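Local coordinates for protein putative transcription regulator (Lactobacillus plantarum WCFS1, PDB 3COL) that probably regulates transcription as a dimer of the TetR family, binding DNA through a helix-turn-helix domain at the N-terminal end of each subunit, at residues V13-A18 against L49-K54; D17-I22 against Q55-S60; L24-A29 against T33-K38; A63-R68 against L107-Q112. All blocks are in the same frame, centred on the assembly; numbering follows the deposited sequence. Where two conformers were deposited one is given.

Contact 1: V13-A18 against L49-K54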
loop_
_atom_site.group_PDB
_atom_site.type_symbol
_atom_site.label_atom_id
_atom_site.label_comp_id
_atom_site.label_asym_id
_atom_site.label_seq_id
_atom_site.Cartn_x
_atom_site.Cartn_y
_atom_site.Cartn_z
ATOM N N VAL A 13 23.683 -13.734 -1.213
ATOM C CA VAL A 13 23.294 -12.383 -1.592
ATOM C C VAL A 13 22.874 -12.306 -3.067
ATOM O O VAL A 13 21.840 -11.721 -3.378
ATOM C CB VAL A 13 24.408 -11.405 -1.281
ATOM C CG1 VAL A 13 24.132 -10.021 -1.884
ATOM C CG2 VAL A 13 24.596 -11.330 0.245
ATOM N N LYS A 14 23.676 -12.892 -3.961
ATOM C CA LYS A 14 23.312 -13.003 -5.383
ATOM C C LYS A 14 21.958 -13.668 -5.570
ATOM O O LYS A 14 21.147 -13.233 -6.402
ATOM C CB LYS A 14 24.369 -13.789 -6.171
ATOM C CG LYS A 14 25.674 -13.013 -6.397
ATOM C CD LYS A 14 25.428 -11.842 -7.356
ATOM C CE LYS A 14 26.471 -10.724 -7.235
ATOM N NZ LYS A 14 26.324 -9.754 -8.364
ATOM N N ILE A 15 21.717 -14.719 -4.799
ATOM C CA ILE A 15 20.409 -15.388 -4.838
ATOM C C ILE A 15 19.248 -14.538 -4.329
ATOM O O ILE A 15 18.202 -14.454 -4.981
ATOM C CB ILE A 15 20.456 -16.752 -4.136
ATOM C CG1 ILE A 15 21.309 -17.741 -4.968
ATOM C CG2 ILE A 15 19.059 -17.285 -3.999
ATOM C CD1 ILE A 15 21.832 -18.919 -4.186
ATOM N N GLN A 16 19.429 -13.893 -3.172
ATOM C CA GLN A 16 18.426 -12.985 -2.658
ATOM C C GLN A 16 18.141 -11.807 -3.612
ATOM O O GLN A 16 16.991 -11.428 -3.815
ATOM C CB GLN A 16 18.884 -12.452 -1.311
ATOM C CG GLN A 16 18.952 -13.498 -0.211
ATOM C CD GLN A 16 19.551 -12.916 1.064
ATOM O OE1 GLN A 16 20.603 -12.300 1.038
ATOM N NE2 GLN A 16 18.866 -13.093 2.169
ATOM N N ASP A 17 19.189 -11.241 -4.205
ATOM C CA ASP A 17 19.009 -10.168 -5.193
ATOM C C ASP A 17 18.180 -10.650 -6.373
ATOM O O ASP A 17 17.294 -9.935 -6.841
ATOM C CB ASP A 17 20.348 -9.641 -5.681
ATOM C CG ASP A 17 21.038 -8.782 -4.656
ATOM O OD1 ASP A 17 20.416 -8.453 -3.605
ATOM O OD2 ASP A 17 22.197 -8.407 -4.915
ATOM N N ALA A 18 18.466 -11.859 -6.849
ATOM C CA ALA A 18 17.674 -12.473 -7.939
ATOM C C ALA A 18 16.169 -12.667 -7.588
ATOM O O ALA A 18 15.298 -12.320 -8.373
ATOM C CB ALA A 18 18.284 -13.786 -8.325
ATOM N N LEU A 49 21.486 -25.646 -1.988
ATOM C CA LEU A 49 22.384 -25.757 -0.813
ATOM C C LEU A 49 22.028 -24.735 0.248
ATOM O O LEU A 49 22.351 -24.909 1.424
ATOM C CB LEU A 49 23.850 -25.535 -1.202
ATOM C CG LEU A 49 24.566 -26.561 -2.060
ATOM C CD1 LEU A 49 25.941 -25.989 -2.442
ATOM C CD2 LEU A 49 24.701 -27.908 -1.350
ATOM N N TYR A 50 21.384 -23.660 -0.193
ATOM C CA TYR A 50 21.135 -22.488 0.636
ATOM C C TYR A 50 19.661 -22.331 0.989
ATOM O O TYR A 50 19.343 -21.799 2.065
ATOM C CB TYR A 50 21.638 -21.250 -0.060
ATOM N N PHE A 51 18.784 -22.770 0.080
ATOM C CA PHE A 51 17.325 -22.618 0.223
ATOM C C PHE A 51 16.619 -23.892 -0.246
ATOM O O PHE A 51 16.850 -24.352 -1.357
ATOM C CB PHE A 51 16.817 -21.399 -0.598
ATOM C CG PHE A 51 17.522 -20.094 -0.258
ATOM C CD1 PHE A 51 17.097 -19.309 0.799
ATOM C CD2 PHE A 51 18.638 -19.675 -0.989
ATOM C CE1 PHE A 51 17.776 -18.120 1.120
ATOM C CE2 PHE A 51 19.298 -18.492 -0.684
ATOM C CZ PHE A 51 18.859 -17.714 0.367
ATOM N N LYS A 52 15.719 -24.432 0.552
ATOM C CA LYS A 52 15.142 -25.743 0.225
ATOM C C LYS A 52 14.029 -25.718 -0.818
ATOM O O LYS A 52 13.744 -26.733 -1.458
ATOM C CB LYS A 52 14.721 -26.517 1.483
ATOM C CG LYS A 52 13.598 -25.912 2.312
ATOM C CD LYS A 52 13.044 -26.998 3.324
ATOM C CE LYS A 52 14.006 -27.229 4.507
ATOM N NZ LYS A 52 13.965 -28.610 5.095
ATOM N N ASN A 53 13.417 -24.553 -1.003
ATOM C CA ASN A 53 12.286 -24.417 -1.960
ATOM C C ASN A 53 11.913 -22.969 -2.206
ATOM O O ASN A 53 12.515 -22.086 -1.612
ATOM C CB ASN A 53 11.070 -25.253 -1.495
ATOM C CG ASN A 53 10.551 -24.871 -0.092
ATOM O OD1 ASN A 53 10.769 -23.759 0.395
ATOM N ND2 ASN A 53 9.853 -25.810 0.557
ATOM N N LYS A 54 10.925 -22.740 -3.069
ATOM C CA LYS A 54 10.461 -21.410 -3.452
ATOM C C LYS A 54 10.067 -20.593 -2.212
ATOM O O LYS A 54 10.488 -19.460 -2.082
ATOM C CB LYS A 54 9.295 -21.528 -4.455
ATOM C CG LYS A 54 8.365 -20.335 -4.531
ATOM C CD LYS A 54 7.113 -20.643 -5.382
ATOM C CE LYS A 54 6.255 -19.362 -5.640
ATOM N NZ LYS A 54 5.030 -19.706 -6.534
#
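I15 and F51 meet inside the TetR-type helix-turn-helix domain, where the first helix, 11-26, packs against the loop that leads from helix 44-48 into helix 54-67. The contact is apolar and side chain to side chain. The methyl CG2 of I15 does the touching, lying 3.5 Å from CE2 of F51 and 3.9 Å from its CD2, while the branch carbon CB of I15 follows at 4.0 Å from CE2. I15 can reach the ring this way because CG1 lies beside the backbone N, anti to the carbonyl carbon (chi1 -69°), which leaves CG2 anti to that N. The two side chains slide past one another in opposite directions, and the ring is oblique to the methyl. A beta-branched residue suits this place: the one methyl CG2 is shared between F51, V36 and L57. F51 is a large flat group issuing from a loop, and it lies against helix 54-67, touching L57 and S60.

Polar groups frame this packing. N53 is the N-cap of helix 54-67, its OD1 taking the amide of A56, and K54 reaches back to the carbonyl of A29. Q16 serves both kinds of interaction: its amide NE2 bonds S60 OG, while its methylene CG lies 4.3 Å from CZ of F51.

Contact 2: D17-I22 against Q55-S60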
loop_
_atom_site.group_PDB
_atom_site.type_symbol
_atom_site.label_atom_id
_atom_site.label_comp_id
_atom_site.label_asym_id
_atom_site.label_seq_id
_atom_site.Cartn_x
_atom_site.Cartn_y
_atom_site.Cartn_z
ATOM N N ASP A 17 19.189 -11.241 -4.205
ATOM C CA ASP A 17 19.009 -10.168 -5.193
ATOM C C ASP A 17 18.180 -10.650 -6.373
ATOM O O ASP A 17 17.294 -9.935 -6.841
ATOM C CB ASP A 17 20.348 -9.641 -5.681
ATOM C CG ASP A 17 21.038 -8.782 -4.656
ATOM O OD1 ASP A 17 20.416 -8.453 -3.605
ATOM O OD2 ASP A 17 22.197 -8.407 -4.915
ATOM N N ALA A 18 18.466 -11.859 -6.849
ATOM C CA ALA A 18 17.674 -12.473 -7.939
ATOM C C ALA A 18 16.169 -12.667 -7.588
ATOM O O ALA A 18 15.298 -12.320 -8.373
ATOM C CB ALA A 18 18.284 -13.786 -8.325
ATOM N N VAL A 19 15.881 -13.217 -6.403
ATOM C CA VAL A 19 14.497 -13.347 -5.896
ATOM C C VAL A 19 13.817 -11.982 -5.861
ATOM O O VAL A 19 12.670 -11.858 -6.269
ATOM C CB VAL A 19 14.456 -14.004 -4.467
ATOM C CG1 VAL A 19 13.024 -14.031 -3.864
ATOM C CG2 VAL A 19 15.041 -15.433 -4.509
ATOM N N ALA A 20 14.520 -10.959 -5.361
ATOM C CA ALA A 20 13.932 -9.652 -5.185
ATOM C C ALA A 20 13.554 -9.029 -6.543
ATOM O O ALA A 20 12.484 -8.411 -6.674
ATOM C CB ALA A 20 14.866 -8.752 -4.374
ATOM N N ALA A 21 14.418 -9.215 -7.547
ATOM C CA ALA A 21 14.139 -8.773 -8.924
ATOM C C ALA A 21 12.915 -9.436 -9.533
ATOM O O ALA A 21 12.104 -8.786 -10.165
ATOM C CB ALA A 21 15.378 -8.990 -9.838
ATOM N N ILE A 22 12.810 -10.747 -9.373
ATOM C CA ILE A 22 11.640 -11.503 -9.848
ATOM C C ILE A 22 10.345 -11.014 -9.175
ATOM O O ILE A 22 9.323 -10.765 -9.842
ATOM C CB ILE A 22 11.825 -13.042 -9.611
ATOM C CG1 ILE A 22 12.972 -13.587 -10.474
ATOM C CG2 ILE A 22 10.511 -13.798 -9.897
ATOM C CD1 ILE A 22 13.463 -14.992 -10.031
ATOM N N GLN A 55 9.295 -21.171 -1.293
ATOM C CA GLN A 55 8.919 -20.465 -0.048
ATOM C C GLN A 55 10.125 -19.983 0.773
ATOM O O GLN A 55 10.122 -18.877 1.252
ATOM C CB GLN A 55 7.999 -21.314 0.860
ATOM C CG GLN A 55 7.287 -20.480 1.941
ATOM C CD GLN A 55 6.399 -19.372 1.332
ATOM O OE1 GLN A 55 5.570 -19.645 0.449
ATOM N NE2 GLN A 55 6.581 -18.129 1.782
ATOM N N ALA A 56 11.129 -20.840 0.952
ATOM C CA ALA A 56 12.370 -20.447 1.625
ATOM C C ALA A 56 13.057 -19.251 0.920
ATOM O O ALA A 56 13.600 -18.365 1.586
ATOM C CB ALA A 56 13.328 -21.654 1.755
ATOM N N LEU A 57 13.035 -19.226 -0.412
ATOM C CA LEU A 57 13.621 -18.098 -1.179
ATOM C C LEU A 57 12.900 -16.762 -0.849
ATOM O O LEU A 57 13.538 -15.755 -0.570
ATOM C CB LEU A 57 13.551 -18.341 -2.691
ATOM C CG LEU A 57 14.410 -19.467 -3.268
ATOM C CD1 LEU A 57 13.974 -19.845 -4.689
ATOM C CD2 LEU A 57 15.909 -19.079 -3.232
ATOM N N ILE A 58 11.575 -16.802 -0.865
ATOM C CA ILE A 58 10.714 -15.642 -0.570
ATOM C C ILE A 58 10.895 -15.184 0.905
ATOM O O ILE A 58 11.044 -13.975 1.183
ATOM C CB ILE A 58 9.220 -16.008 -0.860
ATOM C CG1 ILE A 58 8.976 -16.158 -2.389
ATOM C CG2 ILE A 58 8.262 -14.979 -0.249
ATOM C CD1 ILE A 58 7.692 -17.012 -2.745
ATOM N N ASP A 59 10.846 -16.137 1.832
ATOM C CA ASP A 59 10.928 -15.826 3.241
ATOM C C ASP A 59 12.252 -15.136 3.543
ATOM O O ASP A 59 12.302 -14.255 4.382
ATOM C CB ASP A 59 10.806 -17.080 4.118
ATOM C CG ASP A 59 9.392 -17.667 4.133
ATOM O OD1 ASP A 59 8.471 -17.038 3.557
ATOM O OD2 ASP A 59 9.217 -18.773 4.704
ATOM N N SER A 60 13.322 -15.575 2.859
ATOM C CA SER A 60 14.670 -15.011 3.048
ATOM C C SER A 60 14.725 -13.538 2.634
ATOM O O SER A 60 15.251 -12.686 3.365
ATOM C CB SER A 60 15.714 -15.834 2.298
ATOM O OG SER A 60 17.009 -15.254 2.432
#
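V19 is the residue through which helix 11-26 meets L57 and I58 of helix 54-67, and the CA atoms of V19 and L57 come within 6.8 Å. Ahead of it in sequence, D17 forms a salt bridge with R64, further along helix 54-67, so a charge suits this exposed position. A18 packs on another neighbour, V40 of helix 33-40, and a small residue suits a site set against a second helix.

V19 then uses both of its methyls. CG2 is 3.7 Å from CB of L57 and 4.0 Å from its CD2, the two side chains crossing obliquely. CG1, placed anti to the backbone N (chi1 175°), instead rests on the backbone, 3.8 Å from the carbonyl O of L57 and 4.3 Å from the amide N of I58. A short forked side chain can thus straddle the start of L57 and the peptide that follows it. V36 and V61 complete the apolar surroundings of V19. I58 itself sends its CB away from helix 11-26 and packs on I113 of helix 106-117.

On the second helix, the amide of Q55 is tied to the carboxylate one turn later: Q55 NE2 gives D59 OD1 a bond of 2.8 Å, 160° at the hydrogen, which arrives from above the carboxylate plane. Valine against leucine between the first and fourth helices is part of the hydrophobic core of a TetR-type DNA-binding domain.

Contact 3: L24-A29 against T33-K38; sequences LAEGPA and TTKVAK
At the approach to the helix-turn-helix motif, a salt bridge joins E26, in the last turn of helix 11-26, to K35 of helix 33-40, the first helix of that motif. The ammonium NZ of K35 sits 2.5 Å from OE2 of E26, shorter than such bonds normally are, so the exact length is doubtful, and 3.0 Å from OE1 of the same carboxylate. The side chains come from opposite directions. E26 is extended beyond CG, whereas K35 bends at its third torsion (chi3 -90°), which turns CE and NZ toward the carboxylate. K35 CD lies 3.5 Å from E26 OE1. A lysine suits the task: its backbone lies far off, the CA atoms of E26 and K35 being 11.3 Å apart, and its hydrocarbon part can rest on I22.

NZ has a second partner in the carbonyl of G30, so it fastens helix 33-40 both to the end of helix 11-26 and to the loop between them. Beside E26 the chain leaves the helix at G27, whose positive phi (73°) favours glycine. On the neighbouring position of helix 33-40, V36 packs on I15, V19 and L57. The bridge thus joins the first helix of a TetR-type DNA-binding domain to the first helix of its helix-turn-helix motif.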
loop_
_atom_site.group_PDB
_atom_site.type_symbol
_atom_site.label_atom_id
_atom_site.label_comp_id
_atom_site.label_asym_id
_atom_site.label_seq_id
_atom_site.Cartn_x
_atom_site.Cartn_y
_atom_site.Cartn_z
ATOM N N LEU A 24 9.778 -8.064 -8.031
ATOM C CA LEU A 24 9.431 -6.757 -8.586
ATOM C C LEU A 24 8.808 -6.885 -9.977
ATOM O O LEU A 24 7.867 -6.163 -10.294
ATOM C CB LEU A 24 10.641 -5.829 -8.607
ATOM C CG LEU A 24 11.179 -5.370 -7.248
ATOM C CD1 LEU A 24 12.459 -4.577 -7.451
ATOM C CD2 LEU A 24 10.150 -4.518 -6.510
ATOM N N ALA A 25 9.326 -7.808 -10.788
ATOM C CA ALA A 25 8.843 -8.033 -12.164
ATOM C C ALA A 25 7.567 -8.898 -12.252
ATOM O O ALA A 25 6.676 -8.602 -13.044
ATOM C CB ALA A 25 9.953 -8.645 -13.037
ATOM N N GLU A 26 7.497 -9.978 -11.468
ATOM C CA GLU A 26 6.365 -10.911 -11.598
ATOM C C GLU A 26 5.576 -11.177 -10.317
ATOM O O GLU A 26 4.648 -11.995 -10.328
ATOM C CB GLU A 26 6.798 -12.241 -12.201
ATOM C CG GLU A 26 7.718 -12.155 -13.398
ATOM C CD GLU A 26 8.266 -13.521 -13.764
ATOM O OE1 GLU A 26 9.500 -13.655 -13.953
ATOM O OE2 GLU A 26 7.456 -14.472 -13.838
ATOM N N GLY A 27 5.914 -10.480 -9.233
ATOM C CA GLY A 27 5.343 -10.796 -7.932
ATOM C C GLY A 27 5.904 -12.086 -7.342
ATOM O O GLY A 27 6.649 -12.824 -8.006
ATOM N N PRO A 28 5.554 -12.375 -6.082
ATOM C CA PRO A 28 6.092 -13.541 -5.396
ATOM C C PRO A 28 5.750 -14.862 -6.089
ATOM O O PRO A 28 6.551 -15.772 -6.093
ATOM C CB PRO A 28 5.435 -13.460 -4.011
ATOM C CG PRO A 28 5.033 -12.078 -3.861
ATOM C CD PRO A 28 4.643 -11.614 -5.214
ATOM N N ALA A 29 4.583 -14.934 -6.717
ATOM C CA ALA A 29 4.180 -16.117 -7.482
ATOM C C ALA A 29 5.150 -16.450 -8.632
ATOM O O ALA A 29 5.256 -17.604 -9.036
ATOM C CB ALA A 29 2.747 -15.960 -7.984
ATOM N N THR A 33 12.955 -21.809 -8.029
ATOM C CA THR A 33 14.388 -22.136 -7.938
ATOM C C THR A 33 15.046 -22.107 -9.336
ATOM O O THR A 33 16.163 -21.587 -9.499
ATOM C CB THR A 33 14.585 -23.501 -7.252
ATOM O OG1 THR A 33 13.997 -23.439 -5.935
ATOM C CG2 THR A 33 16.089 -23.871 -7.131
ATOM N N THR A 34 14.346 -22.629 -10.339
ATOM C CA THR A 34 14.876 -22.655 -11.712
ATOM C C THR A 34 15.158 -21.242 -12.232
ATOM O O THR A 34 16.259 -20.958 -12.726
ATOM C CB THR A 34 13.913 -23.370 -12.679
ATOM O OG1 THR A 34 13.870 -24.765 -12.333
ATOM C CG2 THR A 34 14.397 -23.244 -14.084
ATOM N N LYS A 35 14.151 -20.375 -12.122
ATOM C CA LYS A 35 14.261 -18.985 -12.564
ATOM C C LYS A 35 15.382 -18.263 -11.787
ATOM O O LYS A 35 16.174 -17.492 -12.365
ATOM C CB LYS A 35 12.911 -18.295 -12.357
ATOM C CG LYS A 35 12.547 -17.269 -13.412
ATOM C CD LYS A 35 11.234 -16.548 -13.048
ATOM C CE LYS A 35 10.026 -17.288 -13.621
ATOM N NZ LYS A 35 8.772 -16.492 -13.385
ATOM N N VAL A 36 15.468 -18.513 -10.489
ATOM C CA VAL A 36 16.490 -17.858 -9.652
ATOM C C VAL A 36 17.878 -18.290 -10.115
ATOM O O VAL A 36 18.766 -17.459 -10.309
ATOM C CB VAL A 36 16.245 -18.135 -8.108
ATOM C CG1 VAL A 36 17.516 -17.894 -7.244
ATOM C CG2 VAL A 36 15.099 -17.305 -7.615
ATOM N N ALA A 37 18.052 -19.590 -10.329
ATOM C CA ALA A 37 19.314 -20.151 -10.761
ATOM C C ALA A 37 19.753 -19.583 -12.111
ATOM O O ALA A 37 20.926 -19.290 -12.287
ATOM C CB ALA A 37 19.232 -21.679 -10.809
ATOM N N LYS A 38 18.813 -19.445 -13.056
ATOM C CA LYS A 38 19.099 -18.879 -14.374
ATOM C C LYS A 38 19.567 -17.416 -14.277
ATOM O O LYS A 38 20.534 -17.019 -14.916
ATOM C CB LYS A 38 17.875 -19.015 -15.302
#

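Contact 4: A63-R68 against L107-Q112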
loop_
_atom_site.group_PDB
_atom_site.type_symbol
_atom_site.label_atom_id
_atom_site.label_comp_id
_atom_site.label_asym_id
_atom_site.label_seq_id
_atom_site.Cartn_x
_atom_site.Cartn_y
_atom_site.Cartn_z
ATOM N N ALA A 63 12.665 -11.411 5.199
ATOM C CA ALA A 63 13.392 -11.127 6.426
ATOM C C ALA A 63 14.546 -10.135 6.193
ATOM O O ALA A 63 14.795 -9.292 7.037
ATOM C CB ALA A 63 13.902 -12.423 7.083
ATOM N N ARG A 64 15.238 -10.244 5.052
ATOM C CA ARG A 64 16.255 -9.275 4.663
ATOM C C ARG A 64 15.722 -7.845 4.586
ATOM O O ARG A 64 16.300 -6.930 5.203
ATOM C CB ARG A 64 16.875 -9.626 3.308
ATOM C CG ARG A 64 18.132 -8.801 2.969
ATOM C CD ARG A 64 18.663 -9.105 1.587
ATOM N NE ARG A 64 17.807 -8.587 0.523
ATOM C CZ ARG A 64 18.167 -8.575 -0.764
ATOM N NH1 ARG A 64 19.364 -9.053 -1.123
ATOM N NH2 ARG A 64 17.336 -8.086 -1.687
ATOM N N GLU A 65 14.653 -7.649 3.815
ATOM C CA GLU A 65 14.053 -6.317 3.703
ATOM C C GLU A 65 13.571 -5.765 5.055
ATOM O O GLU A 65 13.949 -4.660 5.426
ATOM C CB GLU A 65 12.911 -6.269 2.660
ATOM C CG GLU A 65 13.380 -6.588 1.212
ATOM C CD GLU A 65 14.641 -5.835 0.825
ATOM O OE1 GLU A 65 14.635 -4.574 0.876
ATOM O OE2 GLU A 65 15.645 -6.496 0.487
ATOM N N THR A 66 12.759 -6.536 5.786
ATOM C CA THR A 66 12.227 -6.064 7.071
ATOM C C THR A 66 13.302 -5.791 8.095
ATOM O O THR A 66 13.233 -4.808 8.823
ATOM C CB THR A 66 11.152 -6.998 7.654
ATOM O OG1 THR A 66 11.682 -8.311 7.822
ATOM C CG2 THR A 66 9.977 -7.036 6.743
ATOM N N ASN A 67 14.314 -6.648 8.138
ATOM C CA ASN A 67 15.428 -6.447 9.067
ATOM C C ASN A 67 16.323 -5.247 8.752
ATOM O O ASN A 67 17.034 -4.750 9.611
ATOM C CB ASN A 67 16.227 -7.738 9.208
ATOM C CG ASN A 67 15.607 -8.672 10.227
ATOM O OD1 ASN A 67 14.773 -9.524 9.899
ATOM N ND2 ASN A 67 15.972 -8.475 11.488
ATOM N N ARG A 68 16.249 -4.745 7.530
ATOM C CA ARG A 68 17.033 -3.563 7.197
ATOM C C ARG A 68 16.408 -2.251 7.714
ATOM O O ARG A 68 17.063 -1.210 7.746
ATOM C CB ARG A 68 17.323 -3.493 5.676
ATOM C CG ARG A 68 18.798 -3.694 5.328
ATOM C CD ARG A 68 19.150 -3.150 3.925
ATOM N NE ARG A 68 19.238 -4.185 2.871
ATOM C CZ ARG A 68 18.256 -4.491 2.028
ATOM N NH1 ARG A 68 17.081 -3.871 2.119
ATOM N NH2 ARG A 68 18.450 -5.415 1.095
ATOM N N LEU A 107 10.132 -1.312 0.487
ATOM C CA LEU A 107 8.765 -1.344 0.944
ATOM C C LEU A 107 7.872 -1.989 -0.094
ATOM O O LEU A 107 6.944 -2.711 0.244
ATOM C CB LEU A 107 8.298 0.079 1.303
ATOM C CG LEU A 107 8.480 0.525 2.760
ATOM C CD1 LEU A 107 9.885 0.489 3.150
ATOM C CD2 LEU A 107 7.928 1.957 2.993
ATOM N N THR A 108 8.168 -1.756 -1.369
ATOM C CA THR A 108 7.415 -2.387 -2.454
ATOM C C THR A 108 7.539 -3.909 -2.361
ATOM O O THR A 108 6.527 -4.628 -2.478
ATOM C CB THR A 108 7.912 -1.903 -3.845
ATOM O OG1 THR A 108 7.678 -0.493 -3.966
ATOM C CG2 THR A 108 7.182 -2.650 -5.003
ATOM N N ILE A 109 8.765 -4.394 -2.129
ATOM C CA ILE A 109 9.022 -5.836 -2.066
ATOM C C ILE A 109 8.251 -6.461 -0.898
ATOM O O ILE A 109 7.575 -7.478 -1.086
ATOM C CB ILE A 109 10.536 -6.128 -1.928
ATOM C CG1 ILE A 109 11.276 -5.851 -3.257
ATOM C CG2 ILE A 109 10.804 -7.588 -1.436
ATOM C CD1 ILE A 109 12.759 -5.577 -3.055
ATOM N N ILE A 110 8.393 -5.854 0.291
ATOM C CA ILE A 110 7.703 -6.268 1.528
ATOM C C ILE A 110 6.194 -6.327 1.291
ATOM O O ILE A 110 5.548 -7.321 1.599
ATOM C CB ILE A 110 8.010 -5.308 2.707
ATOM C CG1 ILE A 110 9.486 -5.429 3.157
ATOM C CG2 ILE A 110 7.042 -5.538 3.947
ATOM C CD1 ILE A 110 9.957 -4.288 4.035
ATOM N N GLN A 111 5.646 -5.240 0.745
ATOM C CA GLN A 111 4.221 -5.126 0.527
ATOM C C GLN A 111 3.731 -6.244 -0.377
ATOM O O GLN A 111 2.682 -6.873 -0.111
ATOM C CB GLN A 111 3.908 -3.749 -0.067
ATOM C CG GLN A 111 2.497 -3.647 -0.643
ATOM C CD GLN A 111 2.012 -2.221 -0.648
ATOM O OE1 GLN A 111 2.364 -1.429 -1.537
ATOM N NE2 GLN A 111 1.200 -1.872 0.352
ATOM N N GLN A 112 4.477 -6.508 -1.447
ATOM C CA GLN A 112 4.121 -7.582 -2.379
ATOM C C GLN A 112 4.116 -8.956 -1.723
ATOM O O GLN A 112 3.199 -9.747 -1.950
ATOM C CB GLN A 112 5.076 -7.612 -3.576
ATOM C CG GLN A 112 4.596 -6.835 -4.787
ATOM C CD GLN A 112 5.665 -6.711 -5.850
ATOM O OE1 GLN A 112 6.767 -6.223 -5.584
ATOM N NE2 GLN A 112 5.342 -7.127 -7.067
#
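E65 and I110 are the residues whose CA atoms come nearest where helices 63-67 and 107-112 cross, their axes 9.4 Å apart and at 127° to one another, a steep crossing nearer perpendicular than antiparallel. The crossing is filled by hydrocarbon. CB of E65 lies 3.6 Å from CG1 of I110, and CG of E65 lies 3.8 Å from CG2 of I109. T66 adds its methyl CG2, 3.9 Å from CD1 of I110, while its hydroxyl bonds the carbonyl of Y62 in its own helix. Threonine therefore offers an apolar surface to the neighbour and satisfies its polar atom at home.

The carboxylate of this buried glutamate is folded back by the bend at chi2 (-47°) and held by two arginines. R68 takes it end-on, with NH1 2.8 Å from E65 OE1 and NH2 3.1 Å from E65 OE2; R64 NE reaches OE2 at 3.0 Å, nearly in line with its C-O bond. S106 OG also bonds OE1. So many donors would be expected to favour the charged form of E65. NH2 of R68 lies over one face of the R64 guanidinium, toward its rim.

Around the crossing, Y99 of helix 85-102 packs on E65, L24 of helix 11-26 meets I109, and F160 and H164 of helix 152-171 meet L107; Q111 packs on A115 of the second subunit.

In the fold
Contacts 1, 2 and 3 belong to one DNA-binding domain and share helix 11-26. The centres of contacts 1 and 2 are about 6 Å apart, and I15 CG2 and L57 CD2 touch at 3.7 Å. Contact 3 is nested within the loops both close; V36 joins it to contact 2, its CG2 3.6 Å from V19 CG2. Contact 4, its centre about 15 Å from that of contact 1 and about 11 Å from that of contact 2, lies where helix 54-67 leaves this domain. D17 OD1 and R64 NH1, 2.8 Å apart, link it to both, and L24 of contact 3 reaches it too, CD2 3.7 Å from I109 CG1. Such a junction could transmit movement to the DNA-binding domain, as in TetR relatives.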